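Local coordinates for protein Arf-GAP (Mus musculus, PDB 5C79) that activates GTP hydrolysis by Arf1 in a phosphoinositide-dependent manner, its PH domain binding the headgroup of phosphatidylinositol 4,5-bisphosphate, at residues K60-H72 and N76-Q88. Residues are numbered along the deposited sequence; the frame is centred on the assembly and turned at random.
Sequences KCAVKNGILTISH and NRQPAKLNLLTCQ. With PBU ((2R)-3-{[(R)-hydroxy{[(1R,2R,3S,4R,5R,6S)-2,3,6-trihydroxy-4,5-bis(phosphonooxy)cyclohexyl]oxy}phosphoryl]oxy}propane-1 ,2-diyl dibutanoate), chain C.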
loop_
_atom_site.group_PDB
_atom_site.type_symbol
_atom_site.label_atom_id
_atom_site.label_comp_id
_atom_site.label_asym_id
_atom_site.label_seq_id
_atom_site.Cartn_x
_atom_site.Cartn_y
_atom_site.Cartn_z
ATOM N N LYS A 60 -3.315 -5.633 8.187
ATOM C CA LYS A 60 -4.310 -5.994 7.188
ATOM C C LYS A 60 -4.527 -4.768 6.298
ATOM O O LYS A 60 -4.776 -3.691 6.807
ATOM C CB LYS A 60 -5.636 -6.343 7.873
ATOM C CG LYS A 60 -6.674 -6.909 6.931
ATOM C CD LYS A 60 -8.071 -6.983 7.554
ATOM C CE LYS A 60 -9.137 -6.564 6.545
ATOM N NZ LYS A 60 -10.476 -6.461 7.192
ATOM N N CYS A 61 -4.409 -4.951 4.987
ATOM C CA CYS A 61 -4.546 -3.877 3.996
ATOM C C CYS A 61 -5.468 -4.330 2.885
ATOM O O CYS A 61 -5.457 -5.489 2.507
ATOM C CB CYS A 61 -3.179 -3.536 3.400
ATOM S SG CYS A 61 -2.095 -2.740 4.576
ATOM N N ALA A 62 -6.238 -3.398 2.349
ATOM C CA ALA A 62 -7.092 -3.702 1.212
ATOM C C ALA A 62 -7.183 -2.487 0.285
ATOM O O ALA A 62 -7.251 -1.352 0.758
ATOM C CB ALA A 62 -8.477 -4.114 1.676
ATOM N N VAL A 63 -7.262 -2.768 -1.002
ATOM C CA VAL A 63 -7.508 -1.762 -2.032
ATOM C C VAL A 63 -8.858 -1.997 -2.712
ATOM O O VAL A 63 -9.162 -3.110 -3.174
ATOM C CB VAL A 63 -6.424 -1.746 -3.112
ATOM C CG1 VAL A 63 -6.726 -0.651 -4.137
ATOM C CG2 VAL A 63 -5.065 -1.530 -2.492
ATOM N N LYS A 64 -9.677 -0.961 -2.717
ATOM C CA LYS A 64 -11.000 -1.010 -3.355
ATOM C C LYS A 64 -11.485 0.410 -3.578
ATOM O O LYS A 64 -11.274 1.292 -2.750
ATOM C CB LYS A 64 -12.022 -1.776 -2.522
ATOM C CG LYS A 64 -13.204 -2.286 -3.334
ATOM C CD LYS A 64 -13.951 -3.399 -2.632
ATOM C CE LYS A 64 -15.270 -3.687 -3.335
ATOM N NZ LYS A 64 -16.007 -4.740 -2.584
ATOM N N ASN A 65 -12.158 0.615 -4.700
ATOM C CA ASN A 65 -12.696 1.941 -5.056
ATOM C C ASN A 65 -11.695 3.091 -4.938
ATOM O O ASN A 65 -12.040 4.179 -4.478
ATOM C CB ASN A 65 -13.937 2.267 -4.193
ATOM C CG ASN A 65 -14.977 1.173 -4.209
ATOM O OD1 ASN A 65 -15.344 0.681 -3.162
ATOM N ND2 ASN A 65 -15.412 0.773 -5.364
ATOM N N GLY A 66 -10.444 2.853 -5.341
ATOM C CA GLY A 66 -9.418 3.873 -5.357
ATOM C C GLY A 66 -8.863 4.259 -4.006
ATOM O O GLY A 66 -8.175 5.265 -3.893
ATOM N N ILE A 67 -9.157 3.437 -3.002
ATOM C CA ILE A 67 -8.751 3.680 -1.621
ATOM C C ILE A 67 -7.946 2.504 -1.060
ATOM O O ILE A 67 -8.357 1.364 -1.187
ATOM C CB ILE A 67 -9.981 3.902 -0.722
ATOM C CG1 ILE A 67 -10.764 5.133 -1.169
ATOM C CG2 ILE A 67 -9.595 4.099 0.744
ATOM C CD1 ILE A 67 -12.136 5.278 -0.516
ATOM N N LEU A 68 -6.841 2.831 -0.399
ATOM C CA LEU A 68 -6.058 1.855 0.370
ATOM C C LEU A 68 -6.526 1.996 1.819
ATOM O O LEU A 68 -6.387 3.071 2.417
ATOM C CB LEU A 68 -4.545 2.114 0.300
ATOM C CG LEU A 68 -3.684 1.207 1.183
ATOM C CD1 LEU A 68 -3.847 -0.283 0.840
ATOM C CD2 LEU A 68 -2.236 1.644 1.132
ATOM N N THR A 69 -7.041 0.901 2.370
ATOM C CA THR A 69 -7.496 0.872 3.761
ATOM C C THR A 69 -6.429 0.117 4.531
ATOM O O THR A 69 -6.089 -1.030 4.166
ATOM C CB THR A 69 -8.906 0.240 3.867
ATOM O OG1 THR A 69 -9.856 1.123 3.242
ATOM C CG2 THR A 69 -9.355 0.071 5.292
ATOM N N ILE A 70 -5.875 0.763 5.567
ATOM C CA ILE A 70 -4.813 0.168 6.371
ATOM C C ILE A 70 -5.365 -0.031 7.787
ATOM O O ILE A 70 -5.691 0.942 8.476
ATOM C CB ILE A 70 -3.555 1.053 6.472
ATOM C CG1 ILE A 70 -3.057 1.456 5.100
ATOM C CG2 ILE A 70 -2.458 0.312 7.201
ATOM C CD1 ILE A 70 -2.139 2.663 5.117
ATOM N N SER A 71 -5.443 -1.286 8.199
ATOM C CA SER A 71 -5.998 -1.618 9.507
ATOM C C SER A 71 -5.012 -1.268 10.577
ATOM O O SER A 71 -3.807 -1.215 10.378
ATOM C CB SER A 71 -6.419 -3.081 9.588
ATOM O OG SER A 71 -7.426 -3.348 8.619
ATOM N N HIS A 72 -5.545 -0.933 11.742
ATOM C CA HIS A 72 -4.707 -0.753 12.914
ATOM C C HIS A 72 -4.467 -2.122 13.568
ATOM O O HIS A 72 -5.048 -3.133 13.176
ATOM C CB HIS A 72 -5.372 0.212 13.894
ATOM C CG HIS A 72 -5.707 1.527 13.294
ATOM N ND1 HIS A 72 -4.781 2.524 13.106
ATOM C CD2 HIS A 72 -6.878 2.010 12.828
ATOM C CE1 HIS A 72 -5.369 3.575 12.552
ATOM N NE2 HIS A 72 -6.639 3.285 12.376
ATOM N N ASN A 76 -10.996 -3.601 16.074
ATOM C CA ASN A 76 -12.260 -2.838 16.162
ATOM C C ASN A 76 -12.103 -1.315 16.030
ATOM O O ASN A 76 -13.090 -0.589 16.111
ATOM C CB ASN A 76 -13.039 -3.193 17.428
ATOM C CG ASN A 76 -14.550 -3.184 17.199
ATOM O OD1 ASN A 76 -15.194 -4.225 16.984
ATOM N ND2 ASN A 76 -15.113 -1.990 17.205
ATOM N N ARG A 77 -10.878 -0.839 15.833
ATOM C CA ARG A 77 -10.616 0.577 15.537
ATOM C C ARG A 77 -10.793 0.796 14.028
ATOM O O ARG A 77 -10.411 -0.063 13.241
ATOM C CB ARG A 77 -9.199 0.942 15.983
ATOM C CG ARG A 77 -8.895 2.435 16.050
ATOM C CD ARG A 77 -7.510 2.670 16.641
ATOM N NE ARG A 77 -6.884 3.910 16.162
ATOM C CZ ARG A 77 -5.575 4.181 16.197
ATOM N NH1 ARG A 77 -4.696 3.296 16.680
ATOM N NH2 ARG A 77 -5.130 5.351 15.729
ATOM N N GLN A 78 -11.397 1.921 13.636
ATOM C CA GLN A 78 -11.620 2.245 12.218
ATOM C C GLN A 78 -10.284 2.408 11.447
ATOM O O GLN A 78 -9.457 3.230 11.813
ATOM C CB GLN A 78 -12.400 3.557 12.046
ATOM C CG GLN A 78 -13.839 3.578 12.542
ATOM C CD GLN A 78 -14.492 4.944 12.332
ATOM O OE1 GLN A 78 -14.867 5.650 13.287
ATOM N NE2 GLN A 78 -14.632 5.325 11.061
ATOM N N PRO A 79 -10.115 1.670 10.349
ATOM C CA PRO A 79 -8.871 1.786 9.583
ATOM C C PRO A 79 -8.606 3.149 8.921
ATOM O O PRO A 79 -9.509 3.902 8.643
ATOM C CB PRO A 79 -9.027 0.704 8.538
ATOM C CG PRO A 79 -10.487 0.508 8.401
ATOM C CD PRO A 79 -11.008 0.655 9.779
ATOM N N ALA A 80 -7.334 3.433 8.697
ATOM C CA ALA A 80 -6.897 4.571 7.926
ATOM C C ALA A 80 -7.298 4.347 6.468
ATOM O O ALA A 80 -7.196 3.221 5.956
ATOM C CB ALA A 80 -5.390 4.746 8.031
ATOM N N LYS A 81 -7.780 5.413 5.846
ATOM C CA LYS A 81 -8.157 5.386 4.431
ATOM C C LYS A 81 -7.292 6.370 3.657
ATOM O O LYS A 81 -7.290 7.557 3.951
ATOM C CB LYS A 81 -9.651 5.695 4.267
ATOM C CG LYS A 81 -10.497 4.614 4.908
ATOM C CD LYS A 81 -11.972 4.690 4.559
ATOM C CE LYS A 81 -12.719 3.444 5.020
ATOM N NZ LYS A 81 -12.437 2.208 4.215
ATOM N N LEU A 82 -6.580 5.857 2.652
ATOM C CA LEU A 82 -5.713 6.657 1.815
ATOM C C LEU A 82 -6.340 6.734 0.427
ATOM O O LEU A 82 -6.633 5.722 -0.198
ATOM C CB LEU A 82 -4.310 6.086 1.756
ATOM C CG LEU A 82 -3.524 6.088 3.068
ATOM C CD1 LEU A 82 -2.129 5.592 2.759
ATOM C CD2 LEU A 82 -3.471 7.467 3.717
ATOM N N ASN A 83 -6.561 7.955 -0.019
ATOM C CA ASN A 83 -7.070 8.231 -1.374
ATOM C C ASN A 83 -5.894 8.114 -2.340
ATOM O O ASN A 83 -4.945 8.919 -2.318
ATOM C CB ASN A 83 -7.699 9.637 -1.421
ATOM C CG ASN A 83 -7.940 10.150 -2.843
ATOM O OD1 ASN A 83 -7.936 9.394 -3.807
ATOM N ND2 ASN A 83 -8.087 11.493 -2.972
ATOM N N LEU A 84 -5.921 7.087 -3.176
ATOM C CA LEU A 84 -4.751 6.814 -4.039
ATOM C C LEU A 84 -4.512 7.855 -5.137
ATOM O O LEU A 84 -3.396 7.983 -5.628
ATOM C CB LEU A 84 -4.809 5.412 -4.622
ATOM C CG LEU A 84 -4.733 4.263 -3.583
ATOM C CD1 LEU A 84 -4.990 2.932 -4.246
ATOM C CD2 LEU A 84 -3.391 4.266 -2.878
ATOM N N LEU A 85 -5.501 8.679 -5.426
ATOM C CA LEU A 85 -5.231 9.846 -6.323
ATOM C C LEU A 85 -4.189 10.821 -5.838
ATOM O O LEU A 85 -3.545 11.501 -6.628
ATOM C CB LEU A 85 -6.534 10.598 -6.618
ATOM C CG LEU A 85 -7.431 9.984 -7.675
ATOM C CD1 LEU A 85 -8.777 10.676 -7.660
ATOM C CD2 LEU A 85 -6.781 10.097 -9.053
ATOM N N THR A 86 -4.034 10.938 -4.535
ATOM C CA THR A 86 -3.125 11.919 -3.970
ATOM C C THR A 86 -2.000 11.254 -3.210
ATOM O O THR A 86 -1.443 11.835 -2.287
ATOM C CB THR A 86 -3.925 12.923 -3.124
ATOM O OG1 THR A 86 -4.727 12.235 -2.130
ATOM C CG2 THR A 86 -4.795 13.723 -4.027
ATOM N N CYS A 87 -1.718 9.996 -3.592
ATOM C CA CYS A 87 -0.542 9.257 -3.130
ATOM C C CYS A 87 0.372 8.831 -4.249
ATOM O O CYS A 87 -0.011 8.747 -5.413
ATOM C CB CYS A 87 -0.906 8.018 -2.316
ATOM S SG CYS A 87 -1.900 8.369 -0.840
ATOM N N GLN A 88 1.627 8.645 -3.900
ATOM C CA GLN A 88 2.660 8.253 -4.882
ATOM C C GLN A 88 3.419 7.049 -4.351
ATOM O O GLN A 88 4.023 7.093 -3.271
ATOM C CB GLN A 88 3.625 9.380 -5.183
ATOM C CG GLN A 88 4.679 9.048 -6.237
ATOM C CD GLN A 88 4.074 8.621 -7.558
ATOM O OE1 GLN A 88 3.291 9.361 -8.141
ATOM N NE2 GLN A 88 4.438 7.436 -8.056
HETATM P P1 PBU C . 3.589 -0.424 19.346
HETATM P P4 PBU C . 2.369 4.604 13.288
HETATM P P5 PBU C . -1.102 1.271 14.203
HETATM C "C3'" PBU C . 5.069 -0.104 21.463
HETATM C "C2'" PBU C . 5.336 1.249 22.081
HETATM O "O2'" PBU C . 6.707 1.620 21.845
HETATM C "C1'" PBU C . 4.885 1.208 23.549
HETATM O "O1'" PBU C . 4.243 2.442 23.834
HETATM C C1 PBU C . 2.917 1.147 17.255
HETATM O O1 PBU C . 2.902 0.886 18.661
HETATM C C2 PBU C . 3.981 2.202 16.865
HETATM O O2 PBU C . 3.862 3.481 17.493
HETATM C C3 PBU C . 3.878 2.506 15.405
HETATM O O3 PBU C . 4.824 3.552 15.056
HETATM C C4 PBU C . 2.410 2.845 15.115
HETATM O O4 PBU C . 2.368 3.107 13.769
HETATM C C5 PBU C . 1.384 1.768 15.349
HETATM O O5 PBU C . 0.016 2.128 15.010
HETATM C C6 PBU C . 1.480 1.496 16.821
HETATM O O6 PBU C . 0.589 0.433 17.011
HETATM C C7 PBU C . 7.742 0.859 22.556
HETATM O O7 PBU C . 8.075 -0.253 22.180
HETATM C C8 PBU C . 8.444 1.502 23.731
HETATM C C9 PBU C . 9.610 2.308 23.185
HETATM C C10 PBU C . 9.100 3.229 22.099
HETATM C C11 PBU C . 2.865 2.562 24.271
HETATM O O11 PBU C . 2.031 1.723 23.977
HETATM C C12 PBU C . 2.500 3.759 25.106
HETATM C C13 PBU C . 3.433 3.789 26.312
HETATM C C14 PBU C . 4.739 4.483 25.994
HETATM O O41 PBU C . 3.759 5.231 13.268
HETATM O O42 PBU C . 1.263 5.196 14.144
HETATM O O43 PBU C . 2.060 4.384 11.834
HETATM O O51 PBU C . -1.961 2.429 13.723
HETATM O O52 PBU C . -0.262 0.682 13.075
HETATM O O53 PBU C . -1.811 0.197 14.914
HETATM O OP1 PBU C . 3.789 -0.004 20.859
HETATM O OP2 PBU C . 4.889 -0.716 18.616
HETATM O OP3 PBU C . 2.583 -1.529 19.536
HETATM O O HOH W 1 -9.053 7.580 -5.324
HETATM O O HOH W 2 -8.122 -0.958 12.073
#
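His-72 and Arg-77 stack at the lipid-binding end of a beta hairpin: the guanidinium lies flat over one face of the imidazole, centres 3.7 Å apart and planes only 6° from parallel. Arg-77 gets there by an extended chain, CG anti to the backbone N, which also carries its CD over the same face. At the ring's edge, His-72 ND1 donates an almost straight bond (176°) to phosphate oxygen O51 of the bound lipid, 2.9 Å away; NE2 makes a weak, bent one to the carbonyl of Gln-78. The imidazole is thus fixed in rotation between phosphate and backbone; the phosphate would tend to favour the protonated ring, and the positive charge of Arg-77 would tend to oppose it. A water joins His-72 N to Arg-77 O.

Beyond this end, strands 67-70 and 80-83 run antiparallel, with paired backbone bonds at Leu-68/Leu-82 and Ile-70/Ala-80. On one face Thr-69 and Lys-81 lie side by side; the lysine bends at its last torsion (chi4 -73°) to set NZ 3.0 Å from Thr-69 OG1, and Thr-69 CG2 presses tightly on Pro-79 CB at 3.3 Å. On the other face Ile-70 CD1 meets Leu-82 CD1 at 3.8 Å, with Tyr-108 beside both. At the far end Leu-84 inserts CD1 against Val-63 CG1 and CD2 against Leu-68 CB, its backbone N bonded to Gly-66 O, and the Asx turn of Asn-83, whose OD1 accepts from Leu-85 N, carries the chain through Leu-84. This is the edge hairpin of the PH-domain beta sheet; the loop joining its two strands helps form the phosphoinositide pocket with Lys-47, Arg-59 and Arg-106.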